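Local atomic coordinates of Afp2 (Serratia entomophila, PDB entry 6RBN), a protein that probably forms part of the contractile sheath around the inner tube of the anti-feeding prophage, a phage-tail-like injection system. Residues Glu145-Glu148 and Glu149-Thr152; Ser180-Gln183 and Thr184-Arg188; Thr240-Ser244 and Asp245-Tyr249; Thr279-Arg282 and Val283-Ala286; Gly302-Pro305 and Ala306-Trp309. One frame throughout, in Å; residues are numbered along the deposited sequence.

Interaction 1: residues Glu145-Glu148 and Glu149-Thr152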
loop_
_atom_site.group_PDB
_atom_site.type_symbol
_atom_site.label_atom_id
_atom_site.label_comp_id
_atom_site.label_asym_id
_atom_site.label_seq_id
_atom_site.Cartn_x
_atom_site.Cartn_y
_atom_site.Cartn_z
ATOM N N GLU C 145 -35.106 -103.600 -1.153
ATOM C CA GLU C 145 -36.089 -103.934 -0.132
ATOM C C GLU C 145 -35.537 -103.740 1.272
ATOM O O GLU C 145 -36.309 -103.595 2.225
ATOM C CB GLU C 145 -36.569 -105.374 -0.318
ATOM C CG GLU C 145 -37.302 -105.613 -1.627
ATOM C CD GLU C 145 -38.638 -104.897 -1.695
ATOM O OE1 GLU C 145 -39.296 -104.759 -0.642
ATOM O OE2 GLU C 145 -39.028 -104.466 -2.800
ATOM N N VAL C 146 -34.211 -103.745 1.420
ATOM C CA VAL C 146 -33.584 -103.460 2.708
ATOM C C VAL C 146 -33.613 -101.976 3.033
ATOM O O VAL C 146 -33.776 -101.603 4.202
ATOM C CB VAL C 146 -32.143 -104.009 2.677
ATOM C CG1 VAL C 146 -31.416 -103.781 3.994
ATOM C CG2 VAL C 146 -32.148 -105.483 2.323
ATOM N N MET C 147 -33.529 -101.117 2.019
ATOM C CA MET C 147 -33.358 -99.683 2.198
ATOM C C MET C 147 -34.660 -98.911 2.014
ATOM O O MET C 147 -34.638 -97.743 1.624
ATOM C CB MET C 147 -32.310 -99.162 1.219
ATOM C CG MET C 147 -30.972 -99.845 1.335
ATOM S SD MET C 147 -30.287 -99.675 2.979
ATOM C CE MET C 147 -29.954 -97.927 2.985
ATOM N N GLU C 148 -35.803 -99.536 2.284
ATOM C CA GLU C 148 -37.081 -98.901 1.995
ATOM C C GLU C 148 -37.679 -98.161 3.182
ATOM O O GLU C 148 -38.633 -97.401 2.993
ATOM C CB GLU C 148 -38.087 -99.936 1.484
ATOM C CG GLU C 148 -38.473 -100.986 2.499
ATOM C CD GLU C 148 -39.422 -102.014 1.922
ATOM O OE1 GLU C 148 -39.765 -101.899 0.728
ATOM O OE2 GLU C 148 -39.819 -102.940 2.659
ATOM N N GLU C 149 -37.158 -98.353 4.389
ATOM C CA GLU C 149 -37.658 -97.618 5.541
ATOM C C GLU C 149 -36.949 -96.289 5.751
ATOM O O GLU C 149 -37.367 -95.514 6.616
ATOM C CB GLU C 149 -37.523 -98.451 6.817
ATOM C CG GLU C 149 -36.091 -98.689 7.245
ATOM C CD GLU C 149 -35.996 -99.487 8.529
ATOM O OE1 GLU C 149 -37.049 -99.857 9.081
ATOM O OE2 GLU C 149 -34.863 -99.745 8.987
ATOM N N TYR C 150 -35.924 -96.014 5.001
ATOM C CA TYR C 150 -35.078 -94.849 5.189
ATOM C C TYR C 150 -35.514 -93.712 4.275
ATOM O O TYR C 150 -36.095 -93.949 3.213
ATOM C CB TYR C 150 -33.626 -95.208 4.903
ATOM C CG TYR C 150 -33.108 -96.275 5.821
ATOM C CD1 TYR C 150 -32.751 -95.977 7.124
ATOM C CD2 TYR C 150 -32.982 -97.585 5.386
ATOM C CE1 TYR C 150 -32.284 -96.950 7.967
ATOM C CE2 TYR C 150 -32.515 -98.568 6.224
ATOM C CZ TYR C 150 -32.167 -98.244 7.512
ATOM O OH TYR C 150 -31.701 -99.221 8.353
ATOM N N PRO C 151 -35.254 -92.457 4.671
ATOM C CA PRO C 151 -35.562 -91.325 3.784
ATOM C C PRO C 151 -34.671 -91.261 2.552
ATOM O O PRO C 151 -33.703 -92.014 2.431
ATOM C CB PRO C 151 -35.341 -90.108 4.689
ATOM C CG PRO C 151 -35.510 -90.625 6.068
ATOM C CD PRO C 151 -34.955 -92.007 6.042
ATOM N N THR C 152 -34.993 -90.360 1.626
ATOM C CA THR C 152 -34.208 -90.173 0.413
ATOM C C THR C 152 -33.512 -88.811 0.444
ATOM O O THR C 152 -32.997 -88.331 -0.571
ATOM C CB THR C 152 -35.114 -90.331 -0.815
ATOM O OG1 THR C 152 -36.065 -91.367 -0.552
ATOM C CG2 THR C 152 -34.326 -90.807 -2.040
#
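Met147 and Tyr150, three residues apart, supply the main side-chain contact, and it is of the Met-aromatic kind. SD of Met147 lies 5.0 Å from the centroid of the Tyr150 ring, approaching obliquely at 55° from the ring normal. The methionine chain bends at both chi2 and chi3, which curls it back until CE comes 3.9 Å from CD2 of Tyr150. The flexible, polarisable thioether of a methionine can lie against an aromatic ring, which suits this buried place.

The turn occupies the end of the short helix 143-146 and the loop that leads to strand 156-157, an outermost strand of the mixed sheet; it falls in the subtilisin-like part of this sheath protein.

Backbone atoms meet the ring at its edge: CA of Met147 lies near the ring plane, 3.8 Å from CD2 of Tyr150, and the carbonyl O of Val146 stands 3.9 Å from CE2 of Tyr150. One ring face is covered by the chain's own neighbour, with CG of Glu149 3.7 Å above the plane and over its centre; the extended glutamate thus contributes its aliphatic part here.

Outside the turn, Val158 packs on Met147 and Tyr150 alike, and Leu222 touches the methionine. Lys220 adds a polar tie, its NZ donating hydrogen bonds to the carbonyl oxygens of Met147 and Tyr150.

Interaction 2: residues Ser180-Gln183 and Thr184-Arg188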
loop_
_atom_site.group_PDB
_atom_site.type_symbol
_atom_site.label_atom_id
_atom_site.label_comp_id
_atom_site.label_asym_id
_atom_site.label_seq_id
_atom_site.Cartn_x
_atom_site.Cartn_y
_atom_site.Cartn_z
ATOM N N SER C 180 -16.441 -91.374 15.060
ATOM C CA SER C 180 -15.442 -91.107 14.038
ATOM C C SER C 180 -15.596 -89.718 13.441
ATOM O O SER C 180 -14.636 -89.198 12.869
ATOM C CB SER C 180 -15.517 -92.156 12.932
ATOM O OG SER C 180 -16.735 -92.059 12.226
ATOM N N ILE C 181 -16.780 -89.116 13.557
ATOM C CA ILE C 181 -16.976 -87.739 13.112
ATOM C C ILE C 181 -16.264 -86.767 14.047
ATOM O O ILE C 181 -15.692 -85.764 13.600
ATOM C CB ILE C 181 -18.486 -87.449 12.984
ATOM C CG1 ILE C 181 -19.055 -88.152 11.756
ATOM C CG2 ILE C 181 -18.806 -85.975 12.899
ATOM C CD1 ILE C 181 -20.554 -88.091 11.667
ATOM N N THR C 182 -16.242 -87.073 15.345
ATOM C CA THR C 182 -15.598 -86.203 16.326
ATOM C C THR C 182 -14.092 -86.137 16.114
ATOM O O THR C 182 -13.501 -85.051 16.109
ATOM C CB THR C 182 -15.895 -86.702 17.735
ATOM O OG1 THR C 182 -17.304 -86.801 17.900
ATOM C CG2 THR C 182 -15.354 -85.738 18.768
ATOM N N GLN C 183 -13.455 -87.292 15.930
ATOM C CA GLN C 183 -12.015 -87.322 15.733
ATOM C C GLN C 183 -11.609 -86.827 14.355
ATOM O O GLN C 183 -10.459 -86.416 14.173
ATOM C CB GLN C 183 -11.498 -88.735 15.967
ATOM C CG GLN C 183 -11.566 -89.172 17.409
ATOM C CD GLN C 183 -11.122 -90.599 17.601
ATOM O OE1 GLN C 183 -10.921 -91.334 16.637
ATOM N NE2 GLN C 183 -10.933 -90.992 18.851
ATOM N N THR C 184 -12.518 -86.856 13.382
ATOM C CA THR C 184 -12.210 -86.313 12.067
ATOM C C THR C 184 -12.318 -84.794 12.057
ATOM O O THR C 184 -11.456 -84.114 11.491
ATOM C CB THR C 184 -13.142 -86.922 11.022
ATOM O OG1 THR C 184 -13.026 -88.348 11.063
ATOM C CG2 THR C 184 -12.780 -86.449 9.627
ATOM N N ASP C 185 -13.353 -84.244 12.703
ATOM C CA ASP C 185 -13.574 -82.802 12.664
ATOM C C ASP C 185 -12.531 -82.040 13.465
ATOM O O ASP C 185 -12.260 -80.873 13.171
ATOM C CB ASP C 185 -14.965 -82.458 13.190
ATOM C CG ASP C 185 -16.067 -82.966 12.294
ATOM O OD1 ASP C 185 -15.800 -83.219 11.105
ATOM O OD2 ASP C 185 -17.211 -83.085 12.771
ATOM N N ARG C 186 -11.941 -82.675 14.472
ATOM C CA ARG C 186 -10.921 -82.002 15.263
ATOM C C ARG C 186 -9.587 -81.953 14.533
ATOM O O ARG C 186 -8.978 -80.886 14.410
ATOM C CB ARG C 186 -10.753 -82.699 16.604
ATOM C CG ARG C 186 -9.725 -82.036 17.475
ATOM C CD ARG C 186 -9.572 -82.773 18.769
ATOM N NE ARG C 186 -9.064 -84.129 18.587
ATOM C CZ ARG C 186 -9.755 -85.232 18.860
ATOM N NH1 ARG C 186 -10.993 -85.145 19.324
ATOM N NH2 ARG C 186 -9.209 -86.423 18.665
ATOM N N THR C 187 -9.119 -83.098 14.042
ATOM C CA THR C 187 -7.776 -83.163 13.483
ATOM C C THR C 187 -7.756 -82.777 12.009
ATOM O O THR C 187 -6.920 -81.973 11.585
ATOM C CB THR C 187 -7.198 -84.564 13.676
ATOM O OG1 THR C 187 -8.019 -85.516 12.995
ATOM C CG2 THR C 187 -7.159 -84.917 15.151
ATOM N N ARG C 188 -8.668 -83.332 11.214
ATOM C CA ARG C 188 -8.638 -83.128 9.773
ATOM C C ARG C 188 -9.631 -82.089 9.277
ATOM O O ARG C 188 -9.391 -81.475 8.234
ATOM C CB ARG C 188 -8.896 -84.450 9.046
ATOM C CG ARG C 188 -7.841 -85.504 9.301
ATOM C CD ARG C 188 -6.505 -85.093 8.721
ATOM N NE ARG C 188 -6.553 -84.912 7.276
ATOM C CZ ARG C 188 -6.368 -85.890 6.397
ATOM N NH1 ARG C 188 -6.121 -87.122 6.815
ATOM N NH2 ARG C 188 -6.428 -85.635 5.098
#
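Thr184 bonds twice to the carbonyl O of Ser180, one turn back on the helix. Its backbone N donates at 3.2 Å from above the carbonyl plane, while OG1 donates to the same O of Ser180 at 2.6 Å, almost in line with the C=O bond. Rotation about chi1 (-56°) sets the hydroxyl beside the backbone N, turned back to that carbonyl, so a polar group in a buried place is satisfied by the helix itself. The hydroxyl of Thr187 makes a similar bond, from OG1 to O of Gln183 at 2.9 Å. The regular helix bonds continue with N of Asp185 to O of Ile181 at 2.9 Å and N of Arg186 to O of Thr182 at 3.3 Å. Two further hydroxyls turn to earlier carbonyls, Ser180 OG to Ala177 and Thr182 OG1 to Ala178.

The charged ends look beyond the helix. Asp185 lies side by side with Ile181, its OD2 3.3 Å from CG2 of the isoleucine, but that oxygen finds its strong partner in a salt bridge to Arg254. Arg186 folds at chi3, which brings a guanidinium face over CA of Gln183 and NH2 to 3.8 Å from Gln183 CG; NH1 donates to the carbonyl of Asn23. The two side chains run the same way, with amide and guanidinium planes 73° apart, and OE1 of Gln183 takes a weak hydrogen bond from NE2 of Gln197.

The contact lies in the last turns of helix 173-187, which Asp185 ties to helix 250-267 through Arg254, while Ala28, just before strand 30-34, packs on the same aspartate.

Interaction 3: residues Thr240-Ser244 and Asp245-Tyr249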
loop_
_atom_site.group_PDB
_atom_site.type_symbol
_atom_site.label_atom_id
_atom_site.label_comp_id
_atom_site.label_asym_id
_atom_site.label_seq_id
_atom_site.Cartn_x
_atom_site.Cartn_y
_atom_site.Cartn_z
ATOM N N THR C 240 -24.132 -90.556 1.169
ATOM C CA THR C 240 -25.407 -90.176 1.764
ATOM C C THR C 240 -26.534 -90.995 1.138
ATOM O O THR C 240 -26.306 -91.881 0.314
ATOM C CB THR C 240 -25.682 -88.679 1.591
ATOM O OG1 THR C 240 -25.718 -88.355 0.196
ATOM C CG2 THR C 240 -24.622 -87.848 2.263
ATOM N N LEU C 241 -27.764 -90.674 1.532
ATOM C CA LEU C 241 -28.946 -91.357 1.024
ATOM C C LEU C 241 -29.376 -90.877 -0.355
ATOM O O LEU C 241 -30.256 -91.499 -0.957
ATOM C CB LEU C 241 -30.103 -91.192 2.007
ATOM C CG LEU C 241 -29.976 -91.967 3.312
ATOM C CD1 LEU C 241 -31.006 -91.520 4.321
ATOM C CD2 LEU C 241 -30.165 -93.421 3.007
ATOM N N GLU C 242 -28.792 -89.801 -0.871
ATOM C CA GLU C 242 -29.068 -89.331 -2.223
ATOM C C GLU C 242 -27.827 -89.514 -3.081
ATOM O O GLU C 242 -26.766 -88.969 -2.769
ATOM C CB GLU C 242 -29.498 -87.865 -2.233
ATOM C CG GLU C 242 -29.777 -87.357 -3.634
ATOM C CD GLU C 242 -30.265 -85.928 -3.666
ATOM O OE1 GLU C 242 -30.415 -85.327 -2.589
ATOM O OE2 GLU C 242 -30.491 -85.401 -4.772
ATOM N N ASP C 243 -27.965 -90.277 -4.162
ATOM C CA ASP C 243 -26.856 -90.516 -5.081
ATOM C C ASP C 243 -26.979 -89.586 -6.285
ATOM O O ASP C 243 -27.379 -89.973 -7.381
ATOM C CB ASP C 243 -26.824 -91.981 -5.501
ATOM C CG ASP C 243 -25.594 -92.325 -6.308
ATOM O OD1 ASP C 243 -24.501 -92.426 -5.714
ATOM O OD2 ASP C 243 -25.718 -92.498 -7.537
ATOM N N SER C 244 -26.625 -88.328 -6.052
ATOM C CA SER C 244 -26.579 -87.318 -7.093
ATOM C C SER C 244 -25.150 -86.821 -7.245
ATOM O O SER C 244 -24.284 -87.106 -6.419
ATOM C CB SER C 244 -27.513 -86.148 -6.776
ATOM O OG SER C 244 -27.086 -85.466 -5.611
ATOM N N ASP C 245 -24.903 -86.066 -8.317
ATOM C CA ASP C 245 -23.577 -85.492 -8.516
ATOM C C ASP C 245 -23.287 -84.359 -7.546
ATOM O O ASP C 245 -22.118 -84.030 -7.330
ATOM C CB ASP C 245 -23.419 -84.992 -9.949
ATOM C CG ASP C 245 -23.293 -86.119 -10.948
ATOM O OD1 ASP C 245 -22.764 -87.187 -10.574
ATOM O OD2 ASP C 245 -23.723 -85.939 -12.105
ATOM N N ASN C 246 -24.317 -83.757 -6.960
ATOM C CA ASN C 246 -24.128 -82.705 -5.972
ATOM C C ASN C 246 -23.997 -83.257 -4.560
ATOM O O ASN C 246 -23.031 -82.944 -3.859
ATOM C CB ASN C 246 -25.287 -81.706 -6.029
ATOM C CG ASN C 246 -25.204 -80.779 -7.220
ATOM O OD1 ASN C 246 -24.128 -80.303 -7.577
ATOM N ND2 ASN C 246 -26.347 -80.502 -7.831
ATOM N N TRP C 247 -24.949 -84.080 -4.129
ATOM C CA TRP C 247 -25.106 -84.385 -2.714
ATOM C C TRP C 247 -24.918 -85.866 -2.417
ATOM O O TRP C 247 -25.584 -86.445 -1.561
ATOM C CB TRP C 247 -26.457 -83.899 -2.213
ATOM C CG TRP C 247 -26.689 -82.461 -2.480
ATOM C CD1 TRP C 247 -27.607 -81.929 -3.327
ATOM C CD2 TRP C 247 -25.926 -81.361 -1.978
ATOM N NE1 TRP C 247 -27.506 -80.566 -3.341
ATOM C CE2 TRP C 247 -26.475 -80.193 -2.524
ATOM C CE3 TRP C 247 -24.840 -81.249 -1.105
ATOM C CZ2 TRP C 247 -25.981 -78.936 -2.226
ATOM C CZ3 TRP C 247 -24.362 -80.006 -0.808
ATOM C CH2 TRP C 247 -24.927 -78.869 -1.365
ATOM N N ARG C 248 -23.985 -86.480 -3.131
ATOM C CA ARG C 248 -23.278 -87.667 -2.684
ATOM C C ARG C 248 -22.252 -87.207 -1.644
ATOM O O ARG C 248 -22.102 -86.008 -1.407
ATOM C CB ARG C 248 -22.645 -88.343 -3.902
ATOM C CG ARG C 248 -22.142 -89.755 -3.772
ATOM C CD ARG C 248 -21.518 -90.210 -5.078
ATOM N NE ARG C 248 -22.484 -90.317 -6.164
ATOM C CZ ARG C 248 -22.443 -89.603 -7.283
ATOM N NH1 ARG C 248 -21.472 -88.724 -7.477
ATOM N NH2 ARG C 248 -23.368 -89.776 -8.215
ATOM N N TYR C 249 -21.536 -88.149 -1.012
ATOM C CA TYR C 249 -20.340 -87.845 -0.222
ATOM C C TYR C 249 -20.549 -86.955 1.001
ATOM O O TYR C 249 -20.455 -85.731 0.885
ATOM C CB TYR C 249 -19.217 -87.252 -1.086
ATOM C CG TYR C 249 -18.677 -88.216 -2.104
ATOM C CD1 TYR C 249 -18.013 -89.366 -1.707
ATOM C CD2 TYR C 249 -18.774 -87.949 -3.459
ATOM C CE1 TYR C 249 -17.507 -90.246 -2.629
ATOM C CE2 TYR C 249 -18.262 -88.821 -4.392
ATOM C CZ TYR C 249 -17.630 -89.967 -3.971
ATOM O OH TYR C 249 -17.120 -90.841 -4.900
#
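Asp243 and Arg248 both turn CG opposite the backbone N, with chi1 at -173° and -165°, and the arginine then bends at chi3, laying the two side chains alongside each other and pointing the same way. NE of Arg248 donates to OD1 of Asp243 at 3.0 Å in a nearly straight bond of 171°. The acceptor lies in the guanidinium plane, although the donor meets the carboxylate from above its own plane. On one guanidinium face sits the carbonyl O of Ser244, 3.2 Å above the plane and over its centre. A looser salt bridge of 3.6 Å joins NH2 of Arg248 to OD1 of Asp245. OD1 of Asp243 has its strongest partner outside the loop, in a salt bridge to Arg239 NH1. Two arginines sharing this carboxylate would probably favour its charged form.

Small hydroxyl residues fix the backbone. OG of Ser244 accepts from N of Trp247 at 2.9 Å, and OG1 of Thr240 donates to O of Trp247 at 2.6 Å; such short side chains keep a hydroxyl close to the main chain. The Trp247 indole has CB of Asn246 on one face, makes a cation-pi contact with Arg253 and meets the ring of Phe256 steeply. Gln447 of the chain of Afp3 packs on it too.

The arrangement is a salt-bridge network of Asp243, Asp245 and Arg248, with two hydroxyl-to-backbone bonds, in the irregular loop between strand 234-235 and helix 250-267.

Interaction 4: residues Thr279-Arg282 and Val283-Ala286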
loop_
_atom_site.group_PDB
_atom_site.type_symbol
_atom_site.label_atom_id
_atom_site.label_comp_id
_atom_site.label_asym_id
_atom_site.label_seq_id
_atom_site.Cartn_x
_atom_site.Cartn_y
_atom_site.Cartn_z
ATOM N N THR C 279 -24.438 -51.250 3.879
ATOM C CA THR C 279 -24.593 -52.482 4.638
ATOM C C THR C 279 -24.320 -53.702 3.773
ATOM O O THR C 279 -23.735 -54.679 4.251
ATOM C CB THR C 279 -25.997 -52.540 5.244
ATOM O OG1 THR C 279 -26.221 -51.355 6.016
ATOM C CG2 THR C 279 -26.154 -53.734 6.166
ATOM N N TRP C 280 -24.686 -53.639 2.490
ATOM C CA TRP C 280 -24.469 -54.753 1.574
ATOM C C TRP C 280 -22.988 -54.967 1.316
ATOM O O TRP C 280 -22.552 -56.102 1.104
ATOM C CB TRP C 280 -25.175 -54.488 0.248
ATOM C CG TRP C 280 -26.636 -54.219 0.359
ATOM C CD1 TRP C 280 -27.457 -54.516 1.405
ATOM C CD2 TRP C 280 -27.433 -53.500 -0.580
ATOM N NE1 TRP C 280 -28.724 -54.062 1.156
ATOM C CE2 TRP C 280 -28.732 -53.425 -0.055
ATOM C CE3 TRP C 280 -27.173 -52.923 -1.825
ATOM C CZ2 TRP C 280 -29.768 -52.804 -0.731
ATOM C CZ3 TRP C 280 -28.202 -52.304 -2.490
ATOM C CH2 TRP C 280 -29.484 -52.252 -1.945
ATOM N N GLN C 281 -22.207 -53.886 1.320
ATOM C CA GLN C 281 -20.760 -54.004 1.229
ATOM C C GLN C 281 -20.171 -54.597 2.494
ATOM O O GLN C 281 -19.152 -55.290 2.437
ATOM C CB GLN C 281 -20.138 -52.639 0.960
ATOM C CG GLN C 281 -20.495 -52.060 -0.374
ATOM C CD GLN C 281 -20.030 -52.925 -1.512
ATOM O OE1 GLN C 281 -20.834 -53.507 -2.234
ATOM N NE2 GLN C 281 -18.722 -53.038 -1.665
ATOM N N ARG C 282 -20.791 -54.334 3.641
ATOM C CA ARG C 282 -20.273 -54.866 4.893
ATOM C C ARG C 282 -20.699 -56.313 5.088
ATOM O O ARG C 282 -20.042 -57.061 5.819
ATOM C CB ARG C 282 -20.724 -53.971 6.048
ATOM C CG ARG C 282 -20.020 -54.227 7.360
ATOM C CD ARG C 282 -20.383 -53.203 8.406
ATOM N NE ARG C 282 -21.779 -53.282 8.797
ATOM C CZ ARG C 282 -22.366 -52.422 9.618
ATOM N NH1 ARG C 282 -21.672 -51.424 10.141
ATOM N NH2 ARG C 282 -23.645 -52.564 9.921
ATOM N N VAL C 283 -21.765 -56.739 4.416
ATOM C CA VAL C 283 -22.154 -58.143 4.450
ATOM C C VAL C 283 -21.229 -58.981 3.577
ATOM O O VAL C 283 -20.690 -59.997 4.025
ATOM C CB VAL C 283 -23.627 -58.304 4.034
ATOM C CG1 VAL C 283 -23.958 -59.755 3.820
ATOM C CG2 VAL C 283 -24.524 -57.753 5.111
ATOM N N LYS C 284 -21.006 -58.563 2.329
ATOM C CA LYS C 284 -20.239 -59.396 1.411
ATOM C C LYS C 284 -18.745 -59.381 1.696
ATOM O O LYS C 284 -18.022 -60.199 1.124
ATOM C CB LYS C 284 -20.462 -58.974 -0.039
ATOM C CG LYS C 284 -19.741 -57.719 -0.447
ATOM C CD LYS C 284 -20.006 -57.413 -1.905
ATOM C CE LYS C 284 -19.363 -58.448 -2.803
ATOM N NZ LYS C 284 -17.886 -58.411 -2.717
ATOM N N ALA C 285 -18.265 -58.483 2.547
ATOM C CA ALA C 285 -16.884 -58.542 2.990
ATOM C C ALA C 285 -16.720 -59.328 4.276
ATOM O O ALA C 285 -15.607 -59.766 4.582
ATOM C CB ALA C 285 -16.327 -57.139 3.178
ATOM N N ALA C 286 -17.800 -59.511 5.035
ATOM C CA ALA C 286 -17.788 -60.439 6.153
ATOM C C ALA C 286 -17.840 -61.883 5.691
ATOM O O ALA C 286 -17.456 -62.777 6.450
ATOM C CB ALA C 286 -18.962 -60.156 7.086
#
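The Gln281 carboxamide is the flat group that meets a side chain across this contact: OE1 lies 4.0 Å from CD of Lys284, the two chains running side by side in the same direction. The bend at chi2 of Gln281 and those at chi3 and chi4 of Lys284 bring them there. Two other flat groups find their partners beyond the two segments: the Trp280 indole rests on Met319 and Met329 and donates from NE1 to Asn275, and the guanidinium of Arg282 forms a salt bridge with Glu273.

The backbone supplies helix bonds, N of Val283 to O of Thr279 at 2.9 Å and N of Lys284 to O of Trp280 at 3.2 Å. The next two, from Ala285 and Ala286, are weak. Val283 sets CG2 3.3 Å from O of Thr279, and its branched side chain packs on Met329 and Ile331 of strand 328-335.

Thr279, Trp280 and Val283 thus meet the strand, while Gln281, Lys284 and Ala285 meet the chain of Afp1. Gln147 of the chain of Afp1 accepts from NZ of Lys284 and donates to O of Gln281, so the chemistry suits a specific, polar grip between sheath and what is probably the tube.

Interaction 5: residues Gly302-Pro305 and Ala306-Trp309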
loop_
_atom_site.group_PDB
_atom_site.type_symbol
_atom_site.label_atom_id
_atom_site.label_comp_id
_atom_site.label_asym_id
_atom_site.label_seq_id
_atom_site.Cartn_x
_atom_site.Cartn_y
_atom_site.Cartn_z
ATOM N N GLY C 302 -9.877 -75.049 -5.361
ATOM C CA GLY C 302 -9.429 -74.178 -6.427
ATOM C C GLY C 302 -8.133 -73.493 -6.060
ATOM O O GLY C 302 -8.001 -72.985 -4.943
ATOM N N ASN C 303 -7.171 -73.468 -6.973
ATOM C CA ASN C 303 -5.887 -72.833 -6.675
ATOM C C ASN C 303 -5.835 -71.380 -7.136
ATOM O O ASN C 303 -4.858 -70.930 -7.730
ATOM C CB ASN C 303 -4.756 -73.656 -7.281
ATOM C CG ASN C 303 -4.954 -73.940 -8.755
ATOM O OD1 ASN C 303 -5.906 -73.472 -9.378
ATOM N ND2 ASN C 303 -4.047 -74.721 -9.324
ATOM N N THR C 304 -6.890 -70.634 -6.794
ATOM C CA THR C 304 -7.101 -69.201 -6.966
ATOM C C THR C 304 -8.412 -68.867 -6.262
ATOM O O THR C 304 -9.277 -69.740 -6.129
ATOM C CB THR C 304 -7.130 -68.786 -8.447
ATOM O OG1 THR C 304 -7.246 -67.364 -8.558
ATOM C CG2 THR C 304 -8.261 -69.446 -9.202
ATOM N N PRO C 305 -8.585 -67.647 -5.747
ATOM C CA PRO C 305 -9.877 -67.291 -5.145
ATOM C C PRO C 305 -11.009 -67.155 -6.148
ATOM O O PRO C 305 -12.176 -67.180 -5.738
ATOM C CB PRO C 305 -9.587 -65.954 -4.454
ATOM C CG PRO C 305 -8.132 -65.976 -4.200
ATOM C CD PRO C 305 -7.533 -66.688 -5.372
ATOM N N ALA C 306 -10.713 -67.013 -7.439
ATOM C CA ALA C 306 -11.776 -66.889 -8.426
ATOM C C ALA C 306 -12.446 -68.226 -8.707
ATOM O O ALA C 306 -13.642 -68.265 -9.012
ATOM C CB ALA C 306 -11.225 -66.291 -9.717
ATOM N N ASP C 307 -11.703 -69.327 -8.615
ATOM C CA ASP C 307 -12.269 -70.651 -8.832
ATOM C C ASP C 307 -12.743 -71.313 -7.550
ATOM O O ASP C 307 -13.313 -72.407 -7.614
ATOM C CB ASP C 307 -11.251 -71.572 -9.507
ATOM C CG ASP C 307 -10.958 -71.177 -10.940
ATOM O OD1 ASP C 307 -11.847 -70.600 -11.601
ATOM O OD2 ASP C 307 -9.837 -71.453 -11.412
ATOM N N ALA C 308 -12.524 -70.691 -6.394
ATOM C CA ALA C 308 -12.870 -71.288 -5.113
ATOM C C ALA C 308 -14.209 -70.805 -4.576
ATOM O O ALA C 308 -15.014 -71.620 -4.120
ATOM C CB ALA C 308 -11.766 -71.009 -4.094
ATOM N N TRP C 309 -14.467 -69.499 -4.606
ATOM C CA TRP C 309 -15.764 -68.990 -4.188
ATOM C C TRP C 309 -16.081 -67.712 -4.949
ATOM O O TRP C 309 -15.197 -67.066 -5.511
ATOM C CB TRP C 309 -15.821 -68.723 -2.676
ATOM C CG TRP C 309 -15.088 -67.494 -2.227
ATOM C CD1 TRP C 309 -15.619 -66.256 -2.033
ATOM C CD2 TRP C 309 -13.692 -67.378 -1.937
ATOM N NE1 TRP C 309 -14.649 -65.379 -1.635
ATOM C CE2 TRP C 309 -13.454 -66.044 -1.569
ATOM C CE3 TRP C 309 -12.624 -68.274 -1.951
ATOM C CZ2 TRP C 309 -12.191 -65.583 -1.220
ATOM C CZ3 TRP C 309 -11.373 -67.813 -1.606
ATOM C CH2 TRP C 309 -11.165 -66.482 -1.245
#
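Pro305 and Trp309 make the apolar part of this contact. CB of Pro305 lies 3.6 Å from CH2 of Trp309. The first torsion of Trp309 (chi1 75°) places CG between the backbone N and the carbonyl carbon, which folds the six-membered ring back over the start of the helix. Proline suits this first turn: its ring nitrogen has no hydrogen to give, and its compact ring offers an apolar surface, also touched by Trp295.

A polar atom meets the same indole, O of Pro305 standing 4.0 Å above one face of the Trp309 ring, offset toward the rim.

Van der Waals contacts also form between Thr304 and Asp307, whose side chains cross at a slant with CG2 of Thr304 3.4 Å from OD2 of Asp307. The methyl of Ala308 fits against the carbonyl of Thr304, and Trp295 packs on it as well. At Gly302, which has no side chain, the main chain passes close beside Asp307 and Ala308; an inverse gamma turn centred on Asn303 then leads into Thr304.

Hydrogen bonding across the turn is slight: N of Trp309 reaches O of Pro305 at 3.5 Å, straight (175°) but weak. Other polar ties run to helix 277-295, from Trp309 NE1 to Asp288 and from Trp295 NE1 to O of Gly302, and Ala308 shares backbone hydrogen bonding with Ala336. The chemistry suggests that apolar packing and ties to neighbouring parts help to hold helix 305-308, which is lightly bonded within itself.

Interactions 1 and 3 are direct neighbours: their centres lie 15 Å apart, and O of Pro151 comes 3.3 Å from CD1 of Leu241, which also shares Val158 with Met147 and Tyr150. Interaction 4 lies on helix 277-295 and interaction 5 at helix 305-308, the next in the chain, with nearest atoms about 7 Å apart. Asp288 of helix 277-295 is a partner of both, accepting from NE1 of Trp309 and making a long, weak ion pair with Lys284. Interaction 2 is the most central, about 10 Å from the centre of the chain, and its nearest atoms stay about 10 Å from interaction 3. Interactions 3 and 4, with centres 32 Å apart, meet different partners, the chains of Afp3 and Afp1.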